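Local coordinates for protein phycocyanobilin lyase subunit beta (Nostoc sp. PCC 7120, PDB 5N3U) that associates with the CpcE subunit to form a lyase that is probably required for attaching the phycocyanobilin chromophore to the phycocyanin alpha chain CpcA, at residues Y81-L86 and R112-G117; D100-D105 and L139-F144; Q66-I71 and L95-D100; I38-Y43 and A50-A55. All blocks are in the same frame, centred on the assembly; numbering follows the deposited sequence.

How the contacts relate
All four contacts join helices of one elongated helical array, and none has a hydrogen bond across it. Contacts 1 and 2 are buried and depend on small side chains: alanines against an isoleucine in contact 1 and against a threonine methyl in contact 2. Contact 3 lies nearer the surface and uses larger branched side chains. Contact 4, partly buried and about 18 Å from the centre of the chain, adds an aromatic ring. Contacts 2 and 3 both use helix 95-104 and share Asp100, while Ala114 and Ile83 of contact 1 also pack on that helix. Contacts 2 and 4 do not touch and lie on opposite sides of the chain's centre.

Contact 1 (Y81-L86 and R112-G117); sequences YSIRTL and RAAAKG
Apolar packing carries this contact, and Ile83 is at its middle. Its CG2 methyl lies against the Ala113-Ala114 backbone, 3.6 Å from Ala114 N, and touches the methyls on both sides of that peptide, at 4.0 Å from Ala113 CB and 3.8 Å from Ala114 CB. With CG1 beside the backbone N (chi1 -59°), CG2 is the branch turned to the neighbouring helix, while CD1 is directed to helix 95-104, where Ile83 packs on Val97 and Leu98. Arg84 adds its backbone N and its CB, the latter 4.3 Å from Ala113 CB, and its guanidinium has Tyr81 CD1 at its edge, in plane. With only a methyl on Ala113, the backbones come close, and the CA atoms of Arg84 and Ala113 are 5.4 Å apart. The two helical segments run nearly parallel, their axes 8.5 Å apart and inclined by 11°. This is the side-by-side stacking of every second helix in a HEAT-repeat solenoid, here helices 76-89 and 108-118, with helix 95-104 between them in sequence. The polar interactions point elsewhere. Arg84 NE bonds to Leu276 O of the CpcE chain. Within helix 76-89, Thr85 OG1 donates to Tyr81 O at 2.7 Å, from the face of the carbonyl plane opposite to Thr85 N.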
# COMPACT_ATOMS: atom_id res chain seq x y z
N TYR B 81 -3.26 -5.73 12.75
CA TYR B 81 -3.79 -6.58 13.82
C TYR B 81 -2.68 -7.19 14.61
O TYR B 81 -2.77 -7.23 15.85
CB TYR B 81 -4.71 -7.70 13.30
CG TYR B 81 -6.06 -7.18 12.92
CD1 TYR B 81 -6.96 -6.77 13.91
CD2 TYR B 81 -6.48 -7.13 11.58
CE1 TYR B 81 -8.23 -6.29 13.57
CE2 TYR B 81 -7.76 -6.65 11.22
CZ TYR B 81 -8.61 -6.21 12.23
OH TYR B 81 -9.90 -5.78 11.90
N SER B 82 -1.61 -7.64 13.98
CA SER B 82 -0.46 -8.15 14.73
C SER B 82 0.08 -7.09 15.67
O SER B 82 0.33 -7.33 16.84
CB SER B 82 0.65 -8.64 13.85
OG SER B 82 0.27 -9.80 13.16
N ILE B 83 0.28 -5.91 15.13
CA ILE B 83 0.84 -4.82 15.90
C ILE B 83 -0.10 -4.41 17.02
O ILE B 83 0.33 -4.11 18.12
CB ILE B 83 1.15 -3.64 15.02
CG1 ILE B 83 2.16 -4.05 13.91
CG2 ILE B 83 1.67 -2.51 15.91
CD1 ILE B 83 3.47 -4.58 14.43
N ARG B 84 -1.40 -4.33 16.73
CA ARG B 84 -2.37 -4.00 17.76
C ARG B 84 -2.38 -5.03 18.93
O ARG B 84 -2.53 -4.69 20.10
CB ARG B 84 -3.75 -3.80 17.15
CG ARG B 84 -4.75 -3.11 18.11
CD ARG B 84 -6.03 -2.60 17.43
NE ARG B 84 -5.78 -2.01 16.10
CZ ARG B 84 -6.02 -2.55 14.91
NH1 ARG B 84 -6.48 -3.77 14.77
NH2 ARG B 84 -5.74 -1.85 13.80
N THR B 85 -2.26 -6.28 18.59
CA THR B 85 -2.28 -7.36 19.50
C THR B 85 -1.03 -7.33 20.35
O THR B 85 -1.12 -7.40 21.59
CB THR B 85 -2.36 -8.65 18.75
OG1 THR B 85 -3.54 -8.66 17.96
CG2 THR B 85 -2.41 -9.80 19.68
N LEU B 86 0.12 -7.16 19.74
CA LEU B 86 1.34 -6.93 20.53
C LEU B 86 1.27 -5.74 21.43
O LEU B 86 1.74 -5.82 22.58
CB LEU B 86 2.56 -6.76 19.59
CG LEU B 86 3.01 -7.99 18.94
CD1 LEU B 86 3.79 -7.72 17.65
CD2 LEU B 86 3.72 -8.89 19.93
N ARG B 112 -0.13 3.82 13.46
CA ARG B 112 -0.84 4.38 14.56
C ARG B 112 -0.91 3.39 15.68
O ARG B 112 -0.81 3.78 16.86
CB ARG B 112 -2.25 4.83 14.19
CG ARG B 112 -2.27 6.01 13.19
CD ARG B 112 -3.64 6.54 12.90
NE ARG B 112 -4.50 5.50 12.34
CZ ARG B 112 -5.00 5.50 11.08
NH1 ARG B 112 -4.77 6.49 10.23
NH2 ARG B 112 -5.70 4.48 10.70
N ALA B 113 -1.13 2.12 15.35
CA ALA B 113 -1.21 1.04 16.34
C ALA B 113 0.10 0.90 17.09
O ALA B 113 0.12 0.66 18.27
CB ALA B 113 -1.63 -0.31 15.71
N ALA B 114 1.21 1.07 16.37
CA ALA B 114 2.52 0.94 16.94
C ALA B 114 2.85 2.14 17.86
O ALA B 114 3.33 1.94 18.96
CB ALA B 114 3.51 0.81 15.84
N ALA B 115 2.47 3.35 17.45
CA ALA B 115 2.69 4.59 18.19
C ALA B 115 1.99 4.52 19.54
O ALA B 115 2.62 4.74 20.57
CB ALA B 115 2.18 5.75 17.36
N LYS B 116 0.74 4.14 19.54
CA LYS B 116 0.06 3.91 20.81
C LYS B 116 0.76 2.89 21.66
O LYS B 116 0.98 3.12 22.86
CB LYS B 116 -1.38 3.52 20.61
CG LYS B 116 -2.19 3.42 21.90
CD LYS B 116 -3.65 3.09 21.62
CE LYS B 116 -4.49 3.09 22.88
NZ LYS B 116 -5.77 2.39 22.57
N GLY B 117 1.08 1.75 21.08
CA GLY B 117 1.74 0.70 21.79
C GLY B 117 3.09 1.07 22.41
O GLY B 117 3.38 0.67 23.53

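Contact 2 (D100-D105 and L139-F144); sequences DAAATD and LETLLF
The ring of Phe144 swings toward Ala103, but the approach is loose: CE2 stays 4.5 Å from Ala103 O and 4.6 Å from Ala103 CB. Its CG is anti to the backbone N (chi1 174°), which carries the ring across to that alanine. The contact belongs to the helical array of the HEAT repeats and joins helix 95-104 to helix 130-145. The closest meeting is made by methyl groups. Thr141 points at the other helix, and its CG2 reaches two successive alanines, lying 4.1 Å from Ala102 CB and 4.4 Å from Ala103 CB. No hydrogen bond crosses. The three residues that touch are all buried, and the CA atoms of Ala103 and Thr141 remain 6.9 Å apart. Ser32 of the CpcE chain packs on both Thr141 and Phe144, so the partner subunit borders this junction. The Asp105 carboxylate is shared: OD2 forms a salt bridge with Arg79 and OD1 accepts from Ala107 N. Within helix 95-104, Asp100 O takes two bonds from Thr104, from N at 2.9 Å and from OG1 at 2.8 Å, the two donors arriving from opposite faces of the carbonyl plane.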
# COMPACT_ATOMS: atom_id res chain seq x y z
N ASP B 100 9.99 -0.32 14.39
CA ASP B 100 10.03 -0.45 12.97
C ASP B 100 8.76 -0.11 12.30
O ASP B 100 8.75 0.54 11.28
CB ASP B 100 10.32 -1.92 12.58
CG ASP B 100 11.74 -2.19 12.55
OD1 ASP B 100 12.51 -1.20 12.57
OD2 ASP B 100 12.16 -3.38 12.53
N ALA B 101 7.67 -0.60 12.83
CA ALA B 101 6.38 -0.32 12.35
C ALA B 101 6.02 1.12 12.43
O ALA B 101 5.56 1.68 11.47
CB ALA B 101 5.36 -1.10 13.16
N ALA B 102 6.27 1.76 13.55
CA ALA B 102 6.00 3.17 13.67
C ALA B 102 6.83 4.04 12.75
O ALA B 102 6.33 5.00 12.18
CB ALA B 102 6.21 3.59 15.08
N ALA B 103 8.11 3.73 12.62
CA ALA B 103 9.06 4.56 11.88
C ALA B 103 9.13 4.33 10.39
O ALA B 103 9.39 5.28 9.63
CB ALA B 103 10.47 4.40 12.50
N THR B 104 8.97 3.07 9.90
CA THR B 104 9.24 2.77 8.52
C THR B 104 8.12 2.11 7.74
O THR B 104 8.21 2.00 6.53
CB THR B 104 10.50 1.96 8.35
OG1 THR B 104 10.38 0.71 9.05
CG2 THR B 104 11.76 2.73 8.95
N ASP B 105 7.07 1.67 8.40
CA ASP B 105 5.93 1.15 7.67
C ASP B 105 5.24 2.25 6.89
O ASP B 105 5.36 3.41 7.27
CB ASP B 105 4.91 0.48 8.65
CG ASP B 105 4.20 -0.69 7.95
OD1 ASP B 105 3.38 -0.44 7.04
OD2 ASP B 105 4.46 -1.86 8.30
N LEU B 139 10.52 6.63 23.36
CA LEU B 139 10.40 8.05 23.32
C LEU B 139 11.07 8.61 22.11
O LEU B 139 10.45 9.41 21.38
CB LEU B 139 10.98 8.66 24.64
CG LEU B 139 11.10 10.18 24.65
CD1 LEU B 139 9.73 10.81 24.49
CD2 LEU B 139 11.81 10.69 25.93
N GLU B 140 12.29 8.20 21.82
CA GLU B 140 13.01 8.75 20.64
C GLU B 140 12.19 8.54 19.39
O GLU B 140 12.10 9.39 18.53
CB GLU B 140 14.40 8.12 20.44
CG GLU B 140 15.41 8.48 21.53
CD GLU B 140 16.67 7.51 21.67
OE1 GLU B 140 16.99 6.59 20.81
OE2 GLU B 140 17.34 7.62 22.73
N THR B 141 11.59 7.35 19.25
CA THR B 141 10.82 7.09 18.05
C THR B 141 9.58 7.91 18.02
O THR B 141 9.20 8.38 16.95
CB THR B 141 10.45 5.59 17.97
OG1 THR B 141 11.66 4.92 17.63
CG2 THR B 141 9.60 5.26 16.76
N LEU B 142 8.90 8.03 19.15
CA LEU B 142 7.70 8.82 19.20
C LEU B 142 7.95 10.28 18.90
O LEU B 142 7.12 10.94 18.25
CB LEU B 142 7.01 8.69 20.51
CG LEU B 142 6.25 7.38 20.73
CD1 LEU B 142 5.93 7.20 22.15
CD2 LEU B 142 4.95 7.37 19.98
N LEU B 143 9.08 10.80 19.35
CA LEU B 143 9.47 12.17 19.02
C LEU B 143 9.71 12.32 17.54
O LEU B 143 9.28 13.30 16.88
CB LEU B 143 10.71 12.62 19.81
CG LEU B 143 10.57 12.68 21.32
CD1 LEU B 143 11.92 13.02 21.98
CD2 LEU B 143 9.54 13.73 21.72
N PHE B 144 10.38 11.34 16.97
CA PHE B 144 10.56 11.36 15.54
C PHE B 144 9.27 11.31 14.72
O PHE B 144 9.11 12.08 13.74
CB PHE B 144 11.56 10.26 15.17
CG PHE B 144 11.76 10.06 13.72
CD1 PHE B 144 12.63 10.87 13.05
CD2 PHE B 144 11.21 8.97 13.06
CE1 PHE B 144 12.86 10.68 11.73
CE2 PHE B 144 11.43 8.79 11.67
CZ PHE B 144 12.29 9.61 11.02

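Contact 3 (Q66-I71 and L95-D100); sequences QLLTQI and LDVLID
Gln66 O, in the turn that carries Leu68, just before Ile71, both of which pack on Val97, is approached by two amide N-H groups, both in weak bonds: Gln70 N at 2.9 Å and Thr69 N at 3.3 Å. Helix 64-69 ends here, and Gln70 is the first residue to leave helical geometry, so that Ile71 follows in an extended conformation with its side chain directed at helix 95-104. Val97 receives both partners, one on each methyl. Its CG1, anti to the backbone N (chi1 162°), meets Ile71 CD1 tip to tip at a tight 3.5 Å, while CG2 takes Leu68 CD2 at 3.9 Å. The Leu68 side chain crosses that of Val97 at a slant. Only carbon meets carbon, and the CA atoms of Leu68 and Val97 stay 7.1 Å apart because the side chains fill the distance. The partner subunit CpcE is close by: its Pro142 packs on Leu68, and its Arg75 makes a salt bridge with Asp96, whose other carboxylate oxygen bonds to Thr66 of that chain. Contact between alternate helices along one side of the array, here 64-69 and 95-104 with helix 76-89 between them in sequence, is typical of a HEAT-repeat solenoid.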
# COMPACT_ATOMS: atom_id res chain seq x y z
N GLN B 66 5.65 -15.93 18.79
CA GLN B 66 5.04 -16.20 17.48
C GLN B 66 4.42 -14.96 16.87
O GLN B 66 4.55 -14.74 15.64
CB GLN B 66 4.02 -17.33 17.61
CG GLN B 66 4.74 -18.71 17.62
CD GLN B 66 3.81 -19.77 18.12
OE1 GLN B 66 3.36 -19.68 19.26
NE2 GLN B 66 3.48 -20.73 17.30
N LEU B 67 3.76 -14.15 17.66
CA LEU B 67 3.33 -12.85 17.10
C LEU B 67 4.50 -12.07 16.50
O LEU B 67 4.38 -11.54 15.43
CB LEU B 67 2.68 -12.01 18.09
CG LEU B 67 1.23 -12.37 18.44
CD1 LEU B 67 0.89 -11.75 19.77
CD2 LEU B 67 0.26 -11.86 17.39
N LEU B 68 5.66 -12.01 17.17
CA LEU B 68 6.81 -11.27 16.62
C LEU B 68 7.41 -11.83 15.35
O LEU B 68 8.01 -11.05 14.62
CB LEU B 68 7.97 -11.13 17.59
CG LEU B 68 7.67 -10.39 18.84
CD1 LEU B 68 8.73 -10.56 19.95
CD2 LEU B 68 7.42 -8.97 18.59
N THR B 69 7.33 -13.13 15.11
CA THR B 69 7.99 -13.76 14.01
C THR B 69 7.01 -14.24 12.94
O THR B 69 7.44 -14.82 11.97
CB THR B 69 8.80 -14.99 14.46
OG1 THR B 69 7.95 -15.90 15.16
CG2 THR B 69 9.91 -14.58 15.44
N GLN B 70 5.72 -13.99 13.10
CA GLN B 70 4.71 -14.35 12.06
C GLN B 70 3.94 -13.10 11.67
O GLN B 70 2.69 -13.09 11.65
CB GLN B 70 3.74 -15.41 12.57
CG GLN B 70 4.52 -16.71 12.82
CD GLN B 70 3.71 -17.82 13.48
OE1 GLN B 70 2.49 -17.85 13.42
NE2 GLN B 70 4.40 -18.71 14.20
N ILE B 71 4.68 -12.01 11.40
CA ILE B 71 4.08 -10.77 10.97
C ILE B 71 3.93 -10.85 9.45
O ILE B 71 4.88 -11.22 8.74
CB ILE B 71 4.89 -9.57 11.38
CG1 ILE B 71 4.79 -9.44 12.88
CG2 ILE B 71 4.31 -8.31 10.73
CD1 ILE B 71 5.73 -8.44 13.43
N LEU B 95 9.30 -4.18 21.61
CA LEU B 95 9.80 -2.83 21.32
C LEU B 95 10.34 -2.65 19.86
O LEU B 95 9.93 -1.74 19.10
CB LEU B 95 10.88 -2.51 22.31
CG LEU B 95 11.56 -1.16 22.08
CD1 LEU B 95 10.64 -0.01 22.37
CD2 LEU B 95 12.87 -0.99 22.86
N ASP B 96 11.28 -3.48 19.47
CA ASP B 96 11.95 -3.26 18.15
C ASP B 96 10.99 -3.43 16.97
O ASP B 96 11.06 -2.68 16.05
CB ASP B 96 13.15 -4.19 17.99
CG ASP B 96 14.31 -3.86 19.01
OD1 ASP B 96 14.49 -2.68 19.52
OD2 ASP B 96 15.08 -4.78 19.29
N VAL B 97 10.08 -4.42 17.04
CA VAL B 97 9.04 -4.51 16.03
C VAL B 97 8.18 -3.26 16.00
O VAL B 97 7.80 -2.77 14.93
CB VAL B 97 8.19 -5.79 16.18
CG1 VAL B 97 6.84 -5.76 15.47
CG2 VAL B 97 9.01 -6.95 15.64
N LEU B 98 7.75 -2.78 17.15
CA LEU B 98 6.93 -1.62 17.17
C LEU B 98 7.62 -0.37 16.67
O LEU B 98 7.03 0.47 15.99
CB LEU B 98 6.38 -1.36 18.57
CG LEU B 98 5.08 -1.97 18.97
CD1 LEU B 98 4.82 -3.33 18.45
CD2 LEU B 98 4.90 -1.87 20.48
N ILE B 99 8.89 -0.27 16.97
CA ILE B 99 9.67 0.88 16.43
C ILE B 99 9.78 0.86 14.93
O ILE B 99 9.50 1.86 14.21
CB ILE B 99 11.05 0.90 17.03
CG1 ILE B 99 10.95 1.37 18.45
CG2 ILE B 99 11.97 1.80 16.24
CD1 ILE B 99 12.30 1.31 19.16
N ASP B 100 9.99 -0.32 14.39
CA ASP B 100 10.03 -0.45 12.97
C ASP B 100 8.76 -0.11 12.30
O ASP B 100 8.75 0.54 11.28
CB ASP B 100 10.32 -1.92 12.58
CG ASP B 100 11.74 -2.19 12.55
OD1 ASP B 100 12.51 -1.20 12.57
OD2 ASP B 100 12.16 -3.38 12.53

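Contact 4 (I38-Y43 and A50-A55); sequences IAVFGY and AIASTA
A helical hairpin brings Val40 and Phe41 against Ala52 and Ser53: a type I beta turn from Val40 to Tyr43 follows on helix 34-40, and helix 46-59 runs back past it. Ala52 CB sits on the flank of Val40, 3.9 Å from CB and equally 3.9 Å from CG1. Beside this pair the Phe41 ring reaches across with CE1. Ser53 N lies at the ring edge, near its plane and 3.8 Å from CE1, and Ser53 CB is 3.9 Å from the same carbon. Phe41 CG stands beside its own backbone N (chi1 -59°), which turns the ring back over Ile38, whose CA is 4.2 Å above one face, offset toward the rim. Tyr81 of helix 76-89 meets the Phe41 ring with the planes about 25° apart, so the aromatic side chain joins three helices. Ser53 OG, anti to its amide nitrogen, is hydrogen-bonded to Thr85 OG1 of that same helix. At the turn, Gly42 O accepts a bond from Asn44 of a second copy of this protein. Two helices joined by a short link, with a third packed on them, form the helical-hairpin unit from which alpha-alpha solenoids are built.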
# COMPACT_ATOMS: atom_id res chain seq x y z
N ILE B 38 -3.23 -16.15 14.44
CA ILE B 38 -2.49 -15.07 13.72
C ILE B 38 -2.92 -15.09 12.24
O ILE B 38 -3.17 -14.03 11.62
CB ILE B 38 -1.00 -15.29 13.92
CG1 ILE B 38 -0.72 -15.00 15.40
CG2 ILE B 38 -0.19 -14.38 12.99
CD1 ILE B 38 0.60 -15.55 15.76
N ALA B 39 -3.04 -16.27 11.66
CA ALA B 39 -3.39 -16.41 10.26
C ALA B 39 -4.78 -15.81 9.96
O ALA B 39 -5.01 -15.35 8.89
CB ALA B 39 -3.36 -17.85 9.84
N VAL B 40 -5.68 -15.77 10.94
CA VAL B 40 -6.99 -15.19 10.77
C VAL B 40 -6.87 -13.71 10.34
O VAL B 40 -7.74 -13.23 9.64
CB VAL B 40 -7.87 -15.33 12.01
CG1 VAL B 40 -9.13 -14.48 11.92
CG2 VAL B 40 -8.23 -16.80 12.19
N PHE B 41 -5.85 -12.99 10.79
CA PHE B 41 -5.75 -11.56 10.45
C PHE B 41 -5.65 -11.33 8.93
O PHE B 41 -6.00 -10.30 8.43
CB PHE B 41 -4.52 -10.95 11.08
CG PHE B 41 -4.40 -11.03 12.56
CD1 PHE B 41 -5.52 -11.11 13.42
CD2 PHE B 41 -3.15 -10.94 13.12
CE1 PHE B 41 -5.35 -11.08 14.79
CE2 PHE B 41 -2.97 -10.94 14.49
CZ PHE B 41 -4.07 -11.02 15.35
N GLY B 42 -5.23 -12.32 8.19
CA GLY B 42 -5.13 -12.27 6.75
C GLY B 42 -6.44 -12.38 5.97
O GLY B 42 -6.43 -12.22 4.78
N TYR B 43 -7.55 -12.64 6.65
CA TYR B 43 -8.85 -12.72 6.03
C TYR B 43 -9.56 -11.51 6.53
O TYR B 43 -9.86 -11.36 7.77
CB TYR B 43 -9.64 -13.89 6.59
CG TYR B 43 -8.86 -15.14 6.46
CD1 TYR B 43 -8.35 -15.60 5.21
CD2 TYR B 43 -8.61 -15.91 7.59
CE1 TYR B 43 -7.62 -16.79 5.15
CE2 TYR B 43 -7.90 -17.09 7.53
CZ TYR B 43 -7.40 -17.52 6.35
OH TYR B 43 -6.69 -18.70 6.43
N ALA B 50 -10.90 -9.39 14.97
CA ALA B 50 -10.96 -8.83 16.34
C ALA B 50 -11.17 -9.92 17.39
O ALA B 50 -10.59 -9.87 18.47
CB ALA B 50 -12.03 -7.75 16.45
N ILE B 51 -11.89 -10.97 17.04
CA ILE B 51 -11.99 -12.13 17.92
C ILE B 51 -10.67 -12.87 18.07
O ILE B 51 -10.29 -13.32 19.17
CB ILE B 51 -13.11 -13.10 17.43
CG1 ILE B 51 -14.48 -12.49 17.73
CG2 ILE B 51 -12.98 -14.52 17.98
CD1 ILE B 51 -15.56 -12.83 16.70
N ALA B 52 -9.96 -13.08 16.96
CA ALA B 52 -8.68 -13.77 17.05
C ALA B 52 -7.70 -12.97 17.88
O ALA B 52 -6.93 -13.53 18.68
CB ALA B 52 -8.13 -14.05 15.68
N SER B 53 -7.72 -11.67 17.72
CA SER B 53 -6.81 -10.80 18.45
C SER B 53 -7.13 -10.88 19.96
O SER B 53 -6.24 -11.11 20.76
CB SER B 53 -6.94 -9.40 17.97
OG SER B 53 -6.09 -8.53 18.72
N THR B 54 -8.41 -10.69 20.32
CA THR B 54 -8.82 -10.85 21.73
C THR B 54 -8.33 -12.15 22.35
O THR B 54 -7.78 -12.15 23.45
CB THR B 54 -10.35 -10.69 21.85
OG1 THR B 54 -10.64 -9.38 21.38
CG2 THR B 54 -10.81 -10.76 23.34
N ALA B 55 -8.50 -13.25 21.64
CA ALA B 55 -7.97 -14.51 22.03
C ALA B 55 -6.47 -14.47 22.26
O ALA B 55 -5.95 -15.05 23.25
CB ALA B 55 -8.29 -15.55 20.98